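PDB 1VPR: dinoflagellate luciferase from Lingulodinium polyedrum, which catalyses, as the third of three homologous luciferase domains, the oxidation of dinoflagellate luciferin, an open tetrapyrrole, by molecular oxygen with emission of blue light. Local coordinates for residues Lys224-Lys229 against Tyr239-Ser244. Residues are numbered along the deposited sequence; the frame is centred on the assembly and turned at random.
Sequences KFARAK and YEPLVS
Ala226 and Pro241 meet through backbone: Ala226 N donates to Pro241 O at 3.0 Å. Val243 N gives a second hydrogen bond to Lys224 O, 3.1 Å long and nearly straight at 168°. The two bonds flank Phe225 and Leu242 and make a single bridge.

A third direct bond uses a side chain. Arg227 NH2 donates to Tyr239 O at 2.9 Å, standing above the carbonyl plane. The arginine chain leaves with CG anti to the backbone N (chi1 173°) and bends at chi3, which brings the guanidinium to that carbonyl. Its NH1 forms a salt bridge with Asp353. Glu240 OE2 forms a salt bridge with Arg230.

Both segments belong to the catalytic domain, which has the calycin β-barrel fold of lipocalins and fatty acid-binding proteins. The contact joins the loop before strand 229-233 to the end of strand 237-241. These strands are the two outermost in the order of the ten-stranded antiparallel sheet.

Waters also bridge the segments. One molecule accepts from Arg227 N and donates to Pro241 O and Glu240 OE1. Another accepts from Arg227 NE and donates to Tyr239 O at 2.6 Å.

The rest is packing. Phe225 CD2 lies 3.7 Å from Leu242 CD2, the two side chains running alongside each other. The Glu240 carboxylate crosses the Phe225 ring obliquely, the planes 32° apart. Ala226 CB packs on Pro241 CG at 4.0 Å.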
loop_
_atom_site.group_PDB
_atom_site.type_symbol
_atom_site.label_atom_id
_atom_site.label_comp_id
_atom_site.label_asym_id
_atom_site.label_seq_id
_atom_site.Cartn_x
_atom_site.Cartn_y
_atom_site.Cartn_z
ATOM N N LYS A 224 3.139 -7.001 -3.771
ATOM C CA LYS A 224 2.128 -6.070 -4.289
ATOM C C LYS A 224 2.704 -4.737 -4.783
ATOM O O LYS A 224 2.373 -4.262 -5.879
ATOM C CB LYS A 224 1.083 -5.800 -3.187
ATOM C CG LYS A 224 0.380 -7.061 -2.662
ATOM C CD LYS A 224 -0.514 -6.823 -1.425
ATOM C CE LYS A 224 -1.542 -5.708 -1.650
ATOM N NZ LYS A 224 -2.535 -6.010 -2.730
ATOM N N PHE A 225 3.559 -4.133 -3.967
ATOM C CA PHE A 225 4.177 -2.856 -4.286
ATOM C C PHE A 225 5.613 -3.021 -4.779
ATOM O O PHE A 225 6.402 -3.780 -4.184
ATOM C CB PHE A 225 4.155 -1.949 -3.038
ATOM C CG PHE A 225 2.765 -1.691 -2.510
ATOM C CD1 PHE A 225 2.229 -2.478 -1.490
ATOM C CD2 PHE A 225 1.968 -0.711 -3.093
ATOM C CE1 PHE A 225 0.911 -2.297 -1.065
ATOM C CE2 PHE A 225 0.649 -0.521 -2.681
ATOM C CZ PHE A 225 0.120 -1.311 -1.668
ATOM N N ALA A 226 5.959 -2.290 -5.839
ATOM C CA ALA A 226 7.305 -2.378 -6.398
ATOM C C ALA A 226 8.333 -1.787 -5.434
ATOM O O ALA A 226 9.461 -2.237 -5.403
ATOM C CB ALA A 226 7.370 -1.671 -7.765
ATOM N N ARG A 227 7.941 -0.806 -4.619
ATOM C CA ARG A 227 8.889 -0.222 -3.667
ATOM C C ARG A 227 8.683 -0.842 -2.276
ATOM O O ARG A 227 7.579 -0.841 -1.740
ATOM C CB ARG A 227 8.744 1.323 -3.651
ATOM C CG ARG A 227 9.559 2.037 -2.570
ATOM C CD ARG A 227 9.821 3.512 -2.860
ATOM N NE ARG A 227 8.810 4.156 -3.691
ATOM C CZ ARG A 227 9.081 5.164 -4.524
ATOM N NH1 ARG A 227 10.332 5.621 -4.620
ATOM N NH2 ARG A 227 8.121 5.715 -5.272
ATOM N N ALA A 228 9.751 -1.388 -1.705
ATOM C CA ALA A 228 9.665 -2.038 -0.407
ATOM C C ALA A 228 9.393 -1.058 0.727
ATOM O O ALA A 228 8.634 -1.357 1.655
ATOM C CB ALA A 228 10.989 -2.812 -0.124
ATOM N N LYS A 229 10.013 0.112 0.642
ATOM C CA LYS A 229 9.903 1.131 1.685
ATOM C C LYS A 229 9.564 2.509 1.147
ATOM O O LYS A 229 10.174 2.953 0.157
ATOM C CB LYS A 229 11.247 1.252 2.410
ATOM C CG LYS A 229 11.775 -0.059 2.963
ATOM C CD LYS A 229 13.199 0.055 3.529
ATOM C CE LYS A 229 13.257 1.021 4.683
ATOM N NZ LYS A 229 12.735 0.385 5.914
ATOM N N TYR A 239 4.304 8.572 -4.647
ATOM C CA TYR A 239 4.065 7.732 -5.794
ATOM C C TYR A 239 4.247 6.253 -5.439
ATOM O O TYR A 239 5.254 5.877 -4.835
ATOM C CB TYR A 239 5.061 8.153 -6.877
ATOM C CG TYR A 239 5.203 7.181 -8.030
ATOM C CD1 TYR A 239 4.078 6.703 -8.695
ATOM C CD2 TYR A 239 6.467 6.750 -8.458
ATOM C CE1 TYR A 239 4.187 5.820 -9.771
ATOM C CE2 TYR A 239 6.594 5.859 -9.529
ATOM C CZ TYR A 239 5.439 5.404 -10.182
ATOM O OH TYR A 239 5.523 4.570 -11.276
ATOM N N GLU A 240 3.262 5.435 -5.794
ATOM C CA GLU A 240 3.343 4.006 -5.548
ATOM C C GLU A 240 3.378 3.184 -6.837
ATOM O O GLU A 240 2.344 2.975 -7.467
ATOM C CB GLU A 240 2.153 3.526 -4.709
ATOM C CG GLU A 240 2.185 3.961 -3.252
ATOM C CD GLU A 240 3.031 3.031 -2.384
ATOM O OE1 GLU A 240 4.009 2.424 -2.899
ATOM O OE2 GLU A 240 2.719 2.930 -1.177
ATOM N N PRO A 241 4.572 2.766 -7.287
ATOM C CA PRO A 241 4.586 1.943 -8.506
ATOM C C PRO A 241 4.148 0.547 -8.051
ATOM O O PRO A 241 4.545 0.095 -6.970
ATOM C CB PRO A 241 6.052 1.966 -8.939
ATOM C CG PRO A 241 6.803 2.313 -7.667
ATOM C CD PRO A 241 5.904 3.333 -7.021
ATOM N N LEU A 242 3.346 -0.134 -8.863
ATOM C CA LEU A 242 2.832 -1.451 -8.502
ATOM C C LEU A 242 3.447 -2.576 -9.321
ATOM O O LEU A 242 3.811 -2.389 -10.502
ATOM C CB LEU A 242 1.319 -1.479 -8.694
ATOM C CG LEU A 242 0.543 -0.309 -8.086
ATOM C CD1 LEU A 242 -0.928 -0.452 -8.452
ATOM C CD2 LEU A 242 0.747 -0.260 -6.579
ATOM N N VAL A 243 3.550 -3.744 -8.695
ATOM C CA VAL A 243 4.087 -4.932 -9.337
ATOM C C VAL A 243 3.198 -5.301 -10.525
ATOM O O VAL A 243 3.662 -5.949 -11.481
ATOM C CB VAL A 243 4.122 -6.119 -8.353
ATOM C CG1 VAL A 243 4.399 -7.420 -9.097
ATOM C CG2 VAL A 243 5.192 -5.876 -7.294
ATOM N N SER A 244 1.927 -4.895 -10.457
ATOM C CA SER A 244 0.958 -5.170 -11.519
ATOM C C SER A 244 1.204 -4.285 -12.742
ATOM O O SER A 244 0.662 -4.530 -13.821
ATOM C CB SER A 244 -0.459 -4.919 -11.010
ATOM O OG SER A 244 -0.693 -3.527 -10.887
HETATM O O HOH W 1 0.582 -4.907 -7.887
HETATM O O HOH W 2 5.498 0.851 -4.615
HETATM O O HOH W 3 6.127 4.459 -2.807
#